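Double-stranded RNA-binding protein 1 (Arabidopsis thaliana, PDB 3ADG) binds double-stranded RNA and assists DICER-LIKE 1 in processing primary microRNA transcripts accurately in the plant nucleus. Local coordinates at residues P21-V26 and A58-A63; Q37-V40 and V45-N48. All blocks are in the same frame, centred on the assembly; numbering follows the deposited sequence.

Contact 1 of 2, residues P21-V26 and A58-A63; sequences PVYEIV and AAEQSA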
ATOM      1  N   PRO A  21      -5.406  -4.558   6.384  1.00 30.37           N
ATOM      2  CA  PRO A  21      -4.089  -3.959   6.124  1.00 29.91           C
ATOM      3  C   PRO A  21      -4.109  -2.516   6.567  1.00 30.72           C
ATOM      4  O   PRO A  21      -5.106  -1.817   6.354  1.00 29.81           O
ATOM      5  CB  PRO A  21      -3.949  -4.011   4.591  1.00 30.61           C
ATOM      6  CG  PRO A  21      -4.868  -5.102   4.134  1.00 30.24           C
ATOM      7  CD  PRO A  21      -5.995  -5.166   5.170  1.00 29.47           C
ATOM      8  N   VAL A  22      -3.027  -2.077   7.203  1.00 31.31           N
ATOM      9  CA  VAL A  22      -2.859  -0.676   7.531  1.00 31.47           C
ATOM     10  C   VAL A  22      -1.754  -0.045   6.648  1.00 30.98           C
ATOM     11  O   VAL A  22      -0.792  -0.695   6.297  1.00 31.18           O
ATOM     12  CB  VAL A  22      -2.546  -0.443   9.027  1.00 33.35           C
ATOM     13  CG1 VAL A  22      -1.165  -0.956   9.431  1.00 33.41           C
ATOM     14  CG2 VAL A  22      -2.607   1.012   9.314  1.00 35.78           C
ATOM     15  N   TYR A  23      -1.913   1.241   6.365  1.00 30.52           N
ATOM     16  CA  TYR A  23      -1.030   1.973   5.491  1.00 29.97           C
ATOM     17  C   TYR A  23      -0.292   3.075   6.246  1.00 30.02           C
ATOM     18  O   TYR A  23      -0.912   3.899   6.935  1.00 30.73           O
ATOM     19  CB  TYR A  23      -1.829   2.558   4.315  1.00 29.47           C
ATOM     20  CG  TYR A  23      -2.415   1.488   3.449  1.00 30.87           C
ATOM     21  CD1 TYR A  23      -3.609   0.867   3.806  1.00 29.50           C
ATOM     22  CD2 TYR A  23      -1.739   1.052   2.294  1.00 30.80           C
ATOM     23  CE1 TYR A  23      -4.151  -0.158   3.008  1.00 26.54           C
ATOM     24  CE2 TYR A  23      -2.271   0.042   1.489  1.00 30.56           C
ATOM     25  CZ  TYR A  23      -3.463  -0.576   1.873  1.00 29.54           C
ATOM     26  OH  TYR A  23      -3.984  -1.594   1.114  1.00 30.32           O
ATOM     27  N   GLU A  24       1.030   3.081   6.113  1.00 30.40           N
ATOM     28  CA  GLU A  24       1.825   4.242   6.496  1.00 31.30           C
ATOM     29  C   GLU A  24       2.032   5.075   5.221  1.00 32.29           C
ATOM     30  O   GLU A  24       2.307   4.517   4.149  1.00 31.53           O
ATOM     31  CB  GLU A  24       3.175   3.809   7.066  1.00 31.47           C
ATOM     32  CG  GLU A  24       3.147   3.144   8.428  1.00 32.47           C
ATOM     33  CD  GLU A  24       4.479   2.488   8.748  1.00 32.89           C
ATOM     34  OE1 GLU A  24       4.562   1.808   9.770  1.00 32.81           O
ATOM     35  OE2 GLU A  24       5.435   2.657   7.951  1.00 34.77           O
ATOM     36  N   ILE A  25       1.821   6.385   5.334  1.00 32.89           N
ATOM     37  CA  ILE A  25       1.994   7.331   4.230  1.00 33.59           C
ATOM     38  C   ILE A  25       3.217   8.212   4.545  1.00 33.06           C
ATOM     39  O   ILE A  25       3.270   8.844   5.599  1.00 31.13           O
ATOM     40  CB  ILE A  25       0.726   8.242   4.047  1.00 34.69           C
ATOM     41  CG1 ILE A  25      -0.553   7.396   3.811  1.00 34.70           C
ATOM     42  CG2 ILE A  25       0.936   9.275   2.945  1.00 35.22           C
ATOM     43  CD1 ILE A  25      -1.869   8.145   4.031  1.00 33.97           C
ATOM     44  N   VAL A  26       4.188   8.238   3.637  1.00 32.91           N
ATOM     45  CA  VAL A  26       5.338   9.130   3.732  1.00 33.48           C
ATOM     46  C   VAL A  26       5.258  10.240   2.666  1.00 33.08           C
ATOM     47  O   VAL A  26       5.022   9.985   1.474  1.00 33.51           O
ATOM     48  CB  VAL A  26       6.702   8.358   3.656  1.00 33.42           C
ATOM     49  CG1 VAL A  26       7.896   9.331   3.507  1.00 33.25           C
ATOM     50  CG2 VAL A  26       6.881   7.513   4.907  1.00 35.76           C
ATOM     51  N   ALA A  58      -2.597   6.878  -4.570  1.00 26.69           N
ATOM     52  CA  ALA A  58      -1.776   6.197  -5.581  1.00 26.66           C
ATOM     53  C   ALA A  58      -0.633   5.353  -4.940  1.00 27.32           C
ATOM     54  O   ALA A  58      -0.355   4.225  -5.381  1.00 27.73           O
ATOM     55  CB  ALA A  58      -1.220   7.219  -6.595  1.00 25.58           C
ATOM     56  N   ALA A  59       0.004   5.925  -3.910  1.00 26.83           N
ATOM     57  CA  ALA A  59       1.060   5.231  -3.157  1.00 27.89           C
ATOM     58  C   ALA A  59       0.504   3.987  -2.476  1.00 27.80           C
ATOM     59  O   ALA A  59       1.119   2.919  -2.551  1.00 27.90           O
ATOM     60  CB  ALA A  59       1.705   6.187  -2.130  1.00 28.71           C
ATOM     61  N   GLU A  60      -0.642   4.134  -1.800  1.00 26.74           N
ATOM     62  CA  GLU A  60      -1.254   3.030  -1.071  1.00 27.41           C
ATOM     63  C   GLU A  60      -1.612   1.909  -2.049  1.00 27.64           C
ATOM     64  O   GLU A  60      -1.330   0.733  -1.780  1.00 27.15           O
ATOM     65  CB  GLU A  60      -2.487   3.519  -0.314  1.00 26.74           C
ATOM     66  CG  GLU A  60      -2.101   4.468   0.826  1.00 24.73           C
ATOM     67  CD  GLU A  60      -3.326   5.032   1.555  1.00 26.92           C
ATOM     68  OE1 GLU A  60      -4.425   4.994   0.978  1.00 27.11           O
ATOM     69  OE2 GLU A  60      -3.184   5.490   2.705  1.00 31.18           O
ATOM     70  N   GLN A  61      -2.195   2.280  -3.193  1.00 26.84           N
ATOM     71  CA  GLN A  61      -2.511   1.293  -4.212  1.00 26.59           C
ATOM     72  C   GLN A  61      -1.255   0.541  -4.669  1.00 27.65           C
ATOM     73  O   GLN A  61      -1.314  -0.661  -4.914  1.00 29.04           O
ATOM     74  CB  GLN A  61      -3.222   1.911  -5.389  1.00 27.94           C
ATOM     75  CG  GLN A  61      -4.610   2.371  -5.031  1.00 25.02           C
ATOM     76  CD  GLN A  61      -5.635   1.237  -4.886  1.00 28.53           C
ATOM     77  OE1 GLN A  61      -5.325   0.042  -5.113  1.00 27.52           O
ATOM     78  NE2 GLN A  61      -6.876   1.617  -4.499  1.00 27.82           N
ATOM     79  N   SER A  62      -0.141   1.257  -4.817  1.00 27.07           N
ATOM     80  CA  SER A  62       1.131   0.648  -5.257  1.00 27.54           C
ATOM     81  C   SER A  62       1.646  -0.360  -4.186  1.00 27.21           C
ATOM     82  O   SER A  62       2.075  -1.470  -4.533  1.00 27.31           O
ATOM     83  CB  SER A  62       2.153   1.745  -5.552  1.00 27.37           C
ATOM     84  OG  SER A  62       3.461   1.203  -5.801  1.00 28.08           O
ATOM     85  N   ALA A  63       1.563   0.040  -2.919  1.00 27.41           N
ATOM     86  CA  ALA A  63       1.945  -0.817  -1.782  1.00 25.98           C
ATOM     87  C   ALA A  63       1.090  -2.107  -1.810  1.00 26.17           C
ATOM     88  O   ALA A  63       1.643  -3.213  -1.621  1.00 26.61           O
ATOM     89  CB  ALA A  63       1.753  -0.080  -0.443  1.00 27.04           C
TER

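Contact 2 of 2, residues Q37-V40 and V45-N48; sequences QSTV and VRYN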
ATOM      1  N   GLN A  37       5.033   7.913  -0.829  1.00 30.53           N
ATOM      2  CA  GLN A  37       5.447   6.529  -0.804  1.00 30.83           C
ATOM      3  C   GLN A  37       4.622   5.936   0.315  1.00 30.31           C
ATOM      4  O   GLN A  37       4.310   6.633   1.295  1.00 30.50           O
ATOM      5  CB  GLN A  37       6.938   6.433  -0.476  1.00 31.21           C
ATOM      6  CG  GLN A  37       7.554   5.061  -0.785  1.00 36.06           C
ATOM      7  CD  GLN A  37       7.588   4.087   0.414  1.00 38.23           C
ATOM      8  OE1 GLN A  37       7.571   4.491   1.586  1.00 37.52           O
ATOM      9  NE2 GLN A  37       7.675   2.791   0.107  1.00 36.54           N
ATOM     10  N   SER A  38       4.270   4.668   0.191  1.00 28.74           N
ATOM     11  CA  SER A  38       3.483   4.040   1.253  1.00 29.50           C
ATOM     12  C   SER A  38       4.037   2.656   1.589  1.00 29.47           C
ATOM     13  O   SER A  38       4.591   1.967   0.735  1.00 29.19           O
ATOM     14  CB  SER A  38       2.001   3.948   0.853  1.00 29.78           C
ATOM     15  OG  SER A  38       1.259   3.248   1.829  1.00 30.93           O
ATOM     16  N   THR A  39       3.863   2.266   2.841  1.00 29.30           N
ATOM     17  CA  THR A  39       4.143   0.924   3.290  1.00 28.98           C
ATOM     18  C   THR A  39       2.822   0.407   3.782  1.00 28.57           C
ATOM     19  O   THR A  39       2.138   1.111   4.542  1.00 28.76           O
ATOM     20  CB  THR A  39       5.173   0.885   4.443  1.00 28.71           C
ATOM     21  OG1 THR A  39       6.397   1.485   4.012  1.00 30.61           O
ATOM     22  CG2 THR A  39       5.448  -0.587   4.899  1.00 30.76           C
ATOM     23  N   VAL A  40       2.446  -0.768   3.292  1.00 27.99           N
ATOM     24  CA  VAL A  40       1.296  -1.509   3.811  1.00 29.04           C
ATOM     25  C   VAL A  40       1.808  -2.585   4.749  1.00 29.20           C
ATOM     26  O   VAL A  40       2.802  -3.288   4.444  1.00 30.59           O
ATOM     27  CB  VAL A  40       0.317  -2.081   2.708  1.00 27.92           C
ATOM     28  CG1 VAL A  40       0.968  -3.164   1.862  1.00 29.97           C
ATOM     29  CG2 VAL A  40      -1.004  -2.612   3.343  1.00 28.47           C
ATOM     30  N   VAL A  45       3.876  -8.233   8.251  1.00 33.27           N
ATOM     31  CA  VAL A  45       4.779  -8.106   7.108  1.00 33.32           C
ATOM     32  C   VAL A  45       4.619  -6.728   6.448  1.00 32.66           C
ATOM     33  O   VAL A  45       3.494  -6.274   6.200  1.00 33.16           O
ATOM     34  CB  VAL A  45       4.527  -9.212   6.036  1.00 33.42           C
ATOM     35  CG1 VAL A  45       5.644  -9.158   4.967  1.00 34.24           C
ATOM     36  CG2 VAL A  45       4.460 -10.626   6.675  1.00 34.49           C
ATOM     37  N   ARG A  46       5.750  -6.075   6.167  1.00 32.14           N
ATOM     38  CA  ARG A  46       5.767  -4.728   5.569  1.00 31.17           C
ATOM     39  C   ARG A  46       6.069  -4.774   4.072  1.00 31.03           C
ATOM     40  O   ARG A  46       7.069  -5.336   3.651  1.00 31.00           O
ATOM     41  CB  ARG A  46       6.808  -3.849   6.256  1.00 31.51           C
ATOM     42  CG  ARG A  46       6.582  -3.670   7.764  1.00 30.31           C
ATOM     43  CD  ARG A  46       7.708  -2.850   8.435  1.00 31.90           C
ATOM     44  NE  ARG A  46       7.939  -1.547   7.789  1.00 33.00           N
ATOM     45  CZ  ARG A  46       7.264  -0.445   8.099  1.00 31.64           C
ATOM     46  NH1 ARG A  46       6.296  -0.498   9.024  1.00 31.21           N
ATOM     47  NH2 ARG A  46       7.532   0.685   7.470  1.00 32.09           N
ATOM     48  N   TYR A  47       5.226  -4.141   3.267  1.00 29.98           N
ATOM     49  CA  TYR A  47       5.447  -4.147   1.805  1.00 29.48           C
ATOM     50  C   TYR A  47       5.473  -2.720   1.358  1.00 28.77           C
ATOM     51  O   TYR A  47       4.570  -1.967   1.706  1.00 29.20           O
ATOM     52  CB  TYR A  47       4.310  -4.859   1.087  1.00 30.18           C
ATOM     53  CG  TYR A  47       3.993  -6.252   1.594  1.00 29.21           C
ATOM     54  CD1 TYR A  47       3.064  -6.445   2.608  1.00 28.19           C
ATOM     55  CD2 TYR A  47       4.629  -7.380   1.048  1.00 30.23           C
ATOM     56  CE1 TYR A  47       2.768  -7.724   3.063  1.00 30.41           C
ATOM     57  CE2 TYR A  47       4.315  -8.666   1.478  1.00 31.13           C
ATOM     58  CZ  TYR A  47       3.393  -8.823   2.498  1.00 30.59           C
ATOM     59  OH  TYR A  47       3.070 -10.072   2.937  1.00 33.81           O
ATOM     60  N   ASN A  48       6.466  -2.361   0.547  1.00 29.39           N
ATOM     61  CA  ASN A  48       6.674  -0.982   0.200  1.00 30.76           C
ATOM     62  C   ASN A  48       6.230  -0.672  -1.225  1.00 30.60           C
ATOM     63  O   ASN A  48       6.502  -1.427  -2.145  1.00 30.24           O
ATOM     64  CB  ASN A  48       8.134  -0.618   0.421  1.00 31.19           C
ATOM     65  CG  ASN A  48       8.468  -0.540   1.902  1.00 34.03           C
ATOM     66  OD1 ASN A  48       8.962  -1.504   2.512  1.00 37.49           O
ATOM     67  ND2 ASN A  48       8.138   0.574   2.497  1.00 33.05           N
TER

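Contact 1 of 2, residues P21-V26 and A58-A63
E60, lying against Y23 and I25, carries the polar atom on which this strand-helix junction centres: its OE1 is gripped by two cations through salt bridges, to K6 of helix 5-15 and to R56 one turn earlier on its own helix. Two cations on one oxygen would limit the turning of the carboxylate and probably favour its ionised form. The other oxygen, OE2, faces the strand and meets carbon: CD1 of I25 comes within 3.2 Å of E60 OE2, and CB of Y23 lies 3.6 Å from that same oxygen. With its chain extended beyond CG (chi2 177°), E60 reaches from the helix past the tyrosine to I25, whose CB points neither at the helix nor away from it, though its CD1 comes closer.

Y23 takes up the apolar part of this reach. Its CD2 sits 3.7 Å from E60 CG, and the ring and carboxylate planes are turned 43° apart, so the two groups pass at a slant and do not stack. Farther along the ring, CE2 approaches the backbone O of E60 at 3.5 Å, while the methyl of A63 stands near the ring plane, its CB 4.5 Å from CE2. K6 adds a cation-pi contact to this ring, and so serves both residues.

The segment axes come within 9.2 Å and run at 129°, as expected of the alpha-beta-beta-beta-alpha fold of this chain, the protein's first double-stranded RNA-binding domain. Helix 5-15 adjoins the junction, receiving P21 on L9 and A13, while strand 35-42 pairs with strand 22-28.

Contact 2 of 2, residues Q37-V40 and V45-N48
V40 and Y47 form the tightly packed part of this antiparallel pairing, a hydrogen-bonded pair joined by two backbone bonds. V40 N reaches Y47 O at 2.9 Å. The return bond, from Y47 N to V40 O, is 2.8 Å long and fairly straight. Each carbonyl also receives a CA-H contact beside its main bond, from T39 CA to Y47 O at 3.3 Å and from R46 CA to V40 O at 3.5 Å. On the face that carries both side chains, CG1 of V40 touches CB of Y47 at 3.8 Å. This methyl lies between the backbone N and the carbonyl carbon (chi1 67°), a rotation that brings it alongside the neighbouring strand, and both residues are buried.

The face of T39 and N48 is more polar and opens to solvent at R46 and N48, although T39 itself is buried. T39 and N48 make a non-hydrogen-bonded pair, with their CA atoms only 4.4 Å apart, and their side chains lie side by side. The methyl CG2 of T39 rests over one face of the R46 guanidinium, offset toward the rim, 3.5 Å from R46 NH2. A salt bridge to E24 of strand 22-28 is consistent with this placing of the guanidinium. Q37 bends at chi2 and carries its amide toward the N48 end of strand 45-48, where NE2 is hydrogen-bonded to the backbone O of S49.

Strands 35-42 and 45-48 thus form the second beta hairpin of the domain, with 45-48 at the edge of the sheet and 22-28 beyond the central strand. On the V40 and Y47 face lies helix 56-71, where Y47 meets A67 and L71.

Overall arrangement
Both contacts build on one three-stranded sheet, with centres about 6 Å apart. Contact 1 joins an outer strand to helix 56-71 mainly through side chains, without a hydrogen bond across it, and with a charged carboxylate whose cationic partners, K6 and R56, lie outside its two segments; contact 2 joins the central strand to the other edge strand, largely through backbone bonds. They meet where E24 and T39 are backbone partners and where V40 CG2 packs on Y23 and P21. Each is partly buried: Y23, V40 and Y47 turn toward the helices, whereas T39, R46 and N48 occupy the other face.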